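Local coordinates for protein Abbfa_003403 (Acinetobacter baumannii, PDB 4ZXH) that acts as a four-domain nonribosomal peptide synthetase, probably activating an amino acid, condensing it with an upstream acyl group and releasing the product through its thioesterase, at residues V42-V47 / V140-I145; L110-T115 / F392-Q397. All blocks are in the same frame, centred on the assembly; numbering follows the deposited sequence. Where two conformers were deposited one is given.

Interaction 1 and interaction 2 lie in the condensation domain, with centres 9 Å apart, and are built on one sheet: interaction 1 within it, interaction 2 against its face. Interaction 1 joins two neighbouring central strands; interaction 2 packs helix 104-115 against the segment that leaves strand 387-391 of the same sheet. They touch directly: Val-42 N lies 3.0 Å from Gln-396 OE1, a probable hydrogen bond, and Val-144 CG2 packs 3.7 Å from Thr-115 CG2. The sheet thus has two differently covered faces. Phe-143 and Ile-141 line the phospholipid pocket, whereas Val-42, Ala-142 and Val-144 meet the helix. The side chains of Phe-45 and Phe-392 each lie about 7 Å from the bound potassium ion.

Interaction 1: V42-V47 / V140-I145; sequences VVAFDV and VIAFVI. With PX4 (1,2-dimyristoyl-sn-glycero-3-phosphocholine), chain C.
Val-43 CG1 stands between its own N and C (chi1 52°), which brings it 4.0 Å from Phe-143 CB across the strand pair. Phe-143 CG lies opposite its carbonyl carbon (chi1 -59°), and this places the phenyl ring where an acyl chain of the bound phospholipid covers one of its faces. These residues belong to antiparallel strands 40-49 and 138-146, adjacent in the central sheet of the N-terminal half of a condensation domain of the chloramphenicol acetyltransferase-like fold. The N-to-C directions of the two short segments differ by 169°.

The register rests on two hydrogen-bonded pairs. Val-43 and Phe-143 exchange bonds, with Phe-143 N to Val-43 O at 2.9 Å and Val-43 N to Phe-143 O at 3.1 Å. Phe-45 and Ile-141 do the same, Phe-45 N reaching Ile-141 O at 2.9 Å and Ile-141 N returning to Phe-45 O. Between them, Ala-44 and Ala-142 form a non-hydrogen-bonded pair whose CB atoms meet at 3.9 Å on the face away from Val-43 and Phe-143; Ala-142 is touched by Val-111 and Thr-115 of helix 104-115, Ala-44 by Val-394 of the loop after strand 387-391. Val-42 and Val-144 lie alongside each other on that same face, CG2 of the former against CG1 of the latter.

On the face of Val-43, Ile-141 and Phe-143 lies the phospholipid. Val-47 CG2 packs on Ile-141 CG1 at 3.6 Å, and Ile-141 CD1 comes to 3.9 Å of the ester carbonyl oxygen O8 of the phospholipid. The Phe-143 ring meets Val-43 O at its edge, in the ring plane, so backbone and acyl chain approach it from different directions. Lipid atom C34 stands over the ring centre, and C32 of the same acyl chain sits over the same face, 3.4 Å from Phe-143 CZ.

Interaction 2: L110-T115 / F392-Q397; sequences LVEQDT and FPVRQQ
Glu-112 and Arg-395 make the polar part of this contact, through a backbone N-H. Arg-395 N donates to Glu-112 OE2 at 3.0 Å with an N-H...O angle of 164°, a nearly straight bond. It meets the oxygen on the anti side, 31° out of the carboxylate plane. Glu-112 CG is turned opposite the carbonyl carbon (chi1 -78°) and the chain then runs extended, which carries the carboxylate from the helix across to the loop backbone.

The charges contribute less directly. Glu-112 OE1 and Arg-395 NH1 stand 4.5 Å apart, beyond a salt bridge, with the oxygen well out of the guanidinium plane; Arg-395 NE instead pairs with Glu-398. The arginine's aliphatic stem crosses the glutamate at about a right angle, its CG 3.3 Å from Glu-112 OE2.

In fold terms, helix 104-115 lies over one face of the condensation-domain sheet, and the part of 392-397 up to Arg-395, following strand 387-391, borders the helix on its flank.

Apolar packing joins the two along that flank. Val-111 CG1 meets Val-394 CG2 at 3.7 Å, the side chains crossing nearly perpendicularly, and also nears the Phe-392 ring, on which Val-111 CG2 lies obliquely at 4.0 Å from CE2. The other branch of Val-394, CG1, lies 3.8 Å from Glu-112 CG as the two side chains pass in opposite directions.

Interaction 1: V42-V47 / V140-I145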
# COMPACT_ATOMS: atom_id res chain seq x y z
N VAL A 42 -16.85 23.60 9.93
CA VAL A 42 -17.67 23.80 11.10
C VAL A 42 -17.28 25.06 11.83
O VAL A 42 -16.13 25.19 12.26
CB VAL A 42 -17.55 22.62 12.12
CG1 VAL A 42 -18.39 22.93 13.37
CG2 VAL A 42 -17.96 21.32 11.49
N VAL A 43 -18.23 25.97 11.98
CA VAL A 43 -18.08 27.09 12.89
C VAL A 43 -19.15 26.92 13.98
O VAL A 43 -20.32 26.64 13.66
CB VAL A 43 -18.20 28.45 12.16
CG1 VAL A 43 -19.46 28.52 11.33
CG2 VAL A 43 -18.19 29.58 13.13
N ALA A 44 -18.77 27.07 15.25
CA ALA A 44 -19.70 26.83 16.37
C ALA A 44 -19.66 27.93 17.44
O ALA A 44 -18.63 28.58 17.67
CB ALA A 44 -19.40 25.49 17.02
N PHE A 45 -20.79 28.10 18.13
CA PHE A 45 -20.88 29.19 19.09
C PHE A 45 -21.65 28.82 20.33
O PHE A 45 -22.58 28.02 20.29
CB PHE A 45 -21.54 30.43 18.45
CG PHE A 45 -20.77 31.01 17.30
CD1 PHE A 45 -19.59 31.70 17.51
CD2 PHE A 45 -21.24 30.87 16.00
CE1 PHE A 45 -18.87 32.25 16.44
CE2 PHE A 45 -20.53 31.41 14.93
CZ PHE A 45 -19.35 32.11 15.16
N ASP A 46 -21.21 29.39 21.44
CA ASP A 46 -22.00 29.41 22.65
C ASP A 46 -23.01 30.53 22.42
O ASP A 46 -22.61 31.62 22.03
CB ASP A 46 -21.10 29.66 23.86
CG ASP A 46 -21.80 29.42 25.17
OD1 ASP A 46 -22.96 29.85 25.30
OD2 ASP A 46 -21.20 28.76 26.05
N VAL A 47 -24.30 30.26 22.59
CA VAL A 47 -25.30 31.30 22.36
C VAL A 47 -26.21 31.48 23.57
O VAL A 47 -26.96 30.57 23.91
CB VAL A 47 -26.18 31.00 21.13
CG1 VAL A 47 -27.15 32.17 20.89
CG2 VAL A 47 -25.32 30.79 19.90
N VAL A 140 -25.72 25.72 22.48
CA VAL A 140 -24.58 25.62 21.58
C VAL A 140 -25.12 25.37 20.17
O VAL A 140 -26.02 24.56 19.96
CB VAL A 140 -23.61 24.50 21.99
CG1 VAL A 140 -22.50 24.35 20.97
CG2 VAL A 140 -23.04 24.79 23.37
N ILE A 141 -24.59 26.10 19.20
CA ILE A 141 -25.09 26.06 17.84
C ILE A 141 -23.91 25.81 16.93
O ILE A 141 -22.97 26.59 16.94
CB ILE A 141 -25.77 27.37 17.43
CG1 ILE A 141 -26.78 27.80 18.49
CG2 ILE A 141 -26.50 27.22 16.12
CD1 ILE A 141 -27.97 26.87 18.60
N ALA A 142 -23.96 24.74 16.15
CA ALA A 142 -22.86 24.43 15.24
C ALA A 142 -23.35 24.38 13.81
O ALA A 142 -24.28 23.63 13.48
CB ALA A 142 -22.19 23.11 15.63
N PHE A 143 -22.71 25.18 12.97
CA PHE A 143 -23.02 25.24 11.55
C PHE A 143 -22.02 24.38 10.81
O PHE A 143 -20.82 24.57 10.96
CB PHE A 143 -22.95 26.68 11.05
CG PHE A 143 -23.88 27.61 11.74
CD1 PHE A 143 -25.12 27.91 11.20
CD2 PHE A 143 -23.52 28.20 12.95
CE1 PHE A 143 -25.99 28.77 11.84
CE2 PHE A 143 -24.39 29.06 13.59
CZ PHE A 143 -25.63 29.34 13.03
N VAL A 144 -22.52 23.44 10.01
CA VAL A 144 -21.68 22.54 9.21
C VAL A 144 -21.92 22.75 7.72
O VAL A 144 -23.05 22.60 7.25
CB VAL A 144 -21.98 21.07 9.50
CG1 VAL A 144 -20.87 20.22 8.97
CG2 VAL A 144 -22.14 20.84 10.97
N ILE A 145 -20.87 23.11 6.99
CA ILE A 145 -21.01 23.30 5.55
C ILE A 145 -19.96 22.48 4.83
O ILE A 145 -18.77 22.58 5.13
CB ILE A 145 -20.85 24.78 5.11
CG1 ILE A 145 -21.88 25.67 5.76
CG2 ILE A 145 -21.04 24.90 3.65
CD1 ILE A 145 -21.39 26.42 6.97
O1 PX4 C . -37.95 25.74 20.25
O2 PX4 C . -36.81 26.19 22.55
P1 PX4 C . -37.29 26.70 21.22
O3 PX4 C . -38.23 27.99 21.46
C1 PX4 C . -39.66 27.96 21.42
C2 PX4 C . -40.18 29.30 21.96
N1 PX4 C . -41.64 29.49 21.75
C3 PX4 C . -42.36 28.22 21.94
C4 PX4 C . -42.13 30.48 22.72
C5 PX4 C . -41.88 30.00 20.39
O4 PX4 C . -36.05 27.42 20.47
C6 PX4 C . -34.71 27.45 20.98
C7 PX4 C . -33.75 27.53 19.80
C8 PX4 C . -34.45 26.77 18.67
O5 PX4 C . -33.65 26.77 17.50
C9 PX4 C . -34.25 26.80 16.17
O6 PX4 C . -35.44 27.00 16.04
C10 PX4 C . -33.38 26.60 14.95
C11 PX4 C . -33.10 27.92 14.25
C12 PX4 C . -31.60 28.16 14.17
C13 PX4 C . -31.26 28.83 12.85
C14 PX4 C . -30.51 30.13 13.10
C15 PX4 C . -30.55 30.96 11.83
C16 PX4 C . -29.14 31.26 11.36
C17 PX4 C . -29.16 31.86 9.97
C18 PX4 C . -29.07 30.75 8.92
C19 PX4 C . -27.69 30.67 8.29
C20 PX4 C . -27.47 29.29 7.67
C21 PX4 C . -26.14 29.22 6.93
C22 PX4 C . -25.55 27.82 6.91
O7 PX4 C . -33.51 28.89 19.41
C23 PX4 C . -32.09 29.19 19.21
O8 PX4 C . -31.28 28.52 19.82
C24 PX4 C . -31.63 30.29 18.24
C25 PX4 C . -30.12 30.52 18.15
C26 PX4 C . -29.72 31.51 17.04
C27 PX4 C . -28.20 31.67 16.87
C28 PX4 C . -27.79 32.69 15.80
C29 PX4 C . -26.27 32.84 15.64
C30 PX4 C . -25.86 33.90 14.61
C31 PX4 C . -24.54 33.65 13.84
C32 PX4 C . -24.74 32.62 12.72
C33 PX4 C . -23.70 32.63 11.58
C34 PX4 C . -23.70 31.31 10.81
C35 PX4 C . -23.32 31.39 9.33
C36 PX4 C . -22.09 30.55 9.01

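Interaction 2: L110-T115 / F392-Q397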
# COMPACT_ATOMS: atom_id res chain seq x y z
N LEU A 110 -19.58 15.21 21.73
CA LEU A 110 -20.86 15.03 21.06
C LEU A 110 -20.96 15.86 19.78
O LEU A 110 -21.27 15.33 18.70
CB LEU A 110 -22.00 15.39 22.00
CG LEU A 110 -23.41 15.22 21.43
CD1 LEU A 110 -23.60 13.80 20.91
CD2 LEU A 110 -24.48 15.58 22.46
N VAL A 111 -20.71 17.16 19.91
CA VAL A 111 -20.76 18.08 18.79
C VAL A 111 -19.73 17.70 17.72
O VAL A 111 -20.00 17.78 16.53
CB VAL A 111 -20.53 19.57 19.27
CG1 VAL A 111 -20.42 20.54 18.09
CG2 VAL A 111 -21.66 20.02 20.23
N GLU A 112 -18.54 17.26 18.13
CA GLU A 112 -17.58 16.79 17.14
C GLU A 112 -18.15 15.58 16.39
O GLU A 112 -18.17 15.59 15.16
CB GLU A 112 -16.22 16.47 17.79
CG GLU A 112 -15.40 17.75 18.08
CD GLU A 112 -14.32 17.59 19.17
OE1 GLU A 112 -14.19 16.47 19.73
OE2 GLU A 112 -13.61 18.58 19.46
N GLN A 113 -18.65 14.57 17.10
CA GLN A 113 -19.18 13.40 16.41
C GLN A 113 -20.42 13.75 15.57
O GLN A 113 -20.54 13.26 14.45
CB GLN A 113 -19.48 12.27 17.39
CG GLN A 113 -19.00 10.88 16.92
CD GLN A 113 -17.47 10.76 16.72
OE1 GLN A 113 -16.70 11.71 16.94
NE2 GLN A 113 -17.03 9.57 16.32
N ASP A 114 -21.30 14.62 16.05
CA ASP A 114 -22.48 15.01 15.27
C ASP A 114 -22.13 15.72 13.96
O ASP A 114 -22.71 15.41 12.92
CB ASP A 114 -23.39 15.90 16.10
CG ASP A 114 -24.29 15.11 17.03
OD1 ASP A 114 -24.08 13.89 17.14
OD2 ASP A 114 -25.20 15.73 17.63
N THR A 115 -21.21 16.68 14.02
CA THR A 115 -20.84 17.46 12.85
C THR A 115 -20.02 16.66 11.83
O THR A 115 -19.89 17.09 10.69
CB THR A 115 -20.03 18.73 13.23
OG1 THR A 115 -18.78 18.37 13.82
CG2 THR A 115 -20.83 19.61 14.21
N PHE A 392 -16.82 28.33 21.13
CA PHE A 392 -17.01 26.90 21.39
C PHE A 392 -16.12 26.09 20.43
O PHE A 392 -16.51 25.79 19.30
CB PHE A 392 -18.49 26.51 21.25
CG PHE A 392 -18.79 25.11 21.72
CD1 PHE A 392 -19.16 24.87 23.02
CD2 PHE A 392 -18.69 24.03 20.84
CE1 PHE A 392 -19.43 23.60 23.45
CE2 PHE A 392 -18.95 22.74 21.26
CZ PHE A 392 -19.32 22.52 22.56
N PRO A 393 -14.91 25.73 20.87
CA PRO A 393 -14.00 25.03 19.95
C PRO A 393 -14.46 23.63 19.58
O PRO A 393 -14.96 22.87 20.40
CB PRO A 393 -12.68 24.98 20.73
CG PRO A 393 -12.81 26.09 21.77
CD PRO A 393 -14.25 26.09 22.14
N VAL A 394 -14.26 23.30 18.32
CA VAL A 394 -14.67 22.02 17.78
C VAL A 394 -13.59 21.49 16.84
O VAL A 394 -13.23 22.15 15.87
CB VAL A 394 -16.02 22.15 17.02
CG1 VAL A 394 -16.26 20.94 16.18
CG2 VAL A 394 -17.15 22.31 17.98
N ARG A 395 -13.05 20.30 17.12
CA ARG A 395 -12.23 19.63 16.13
C ARG A 395 -12.99 19.56 14.79
O ARG A 395 -14.16 19.17 14.76
CB ARG A 395 -11.84 18.24 16.60
CG ARG A 395 -10.78 18.20 17.71
CD ARG A 395 -10.65 16.79 18.31
NE ARG A 395 -10.36 15.75 17.31
CZ ARG A 395 -10.31 14.45 17.55
NH1 ARG A 395 -10.52 13.98 18.77
NH2 ARG A 395 -10.03 13.61 16.57
N GLN A 396 -12.37 19.96 13.69
CA GLN A 396 -13.06 19.93 12.41
C GLN A 396 -12.08 19.85 11.22
O GLN A 396 -10.89 20.12 11.35
CB GLN A 396 -13.98 21.15 12.27
CG GLN A 396 -13.30 22.49 12.40
CD GLN A 396 -12.99 23.07 11.05
OE1 GLN A 396 -13.89 23.25 10.21
NE2 GLN A 396 -11.70 23.31 10.79
N GLN A 397 -12.63 19.47 10.06
CA GLN A 397 -11.84 19.10 8.88
C GLN A 397 -10.59 18.27 9.22
O GLN A 397 -9.45 18.71 9.01
CB GLN A 397 -11.39 20.33 8.07
CG GLN A 397 -12.37 21.51 8.02
CD GLN A 397 -12.24 22.41 6.80
OE1 GLN A 397 -11.35 22.26 5.98
NE2 GLN A 397 -13.05 23.44 6.78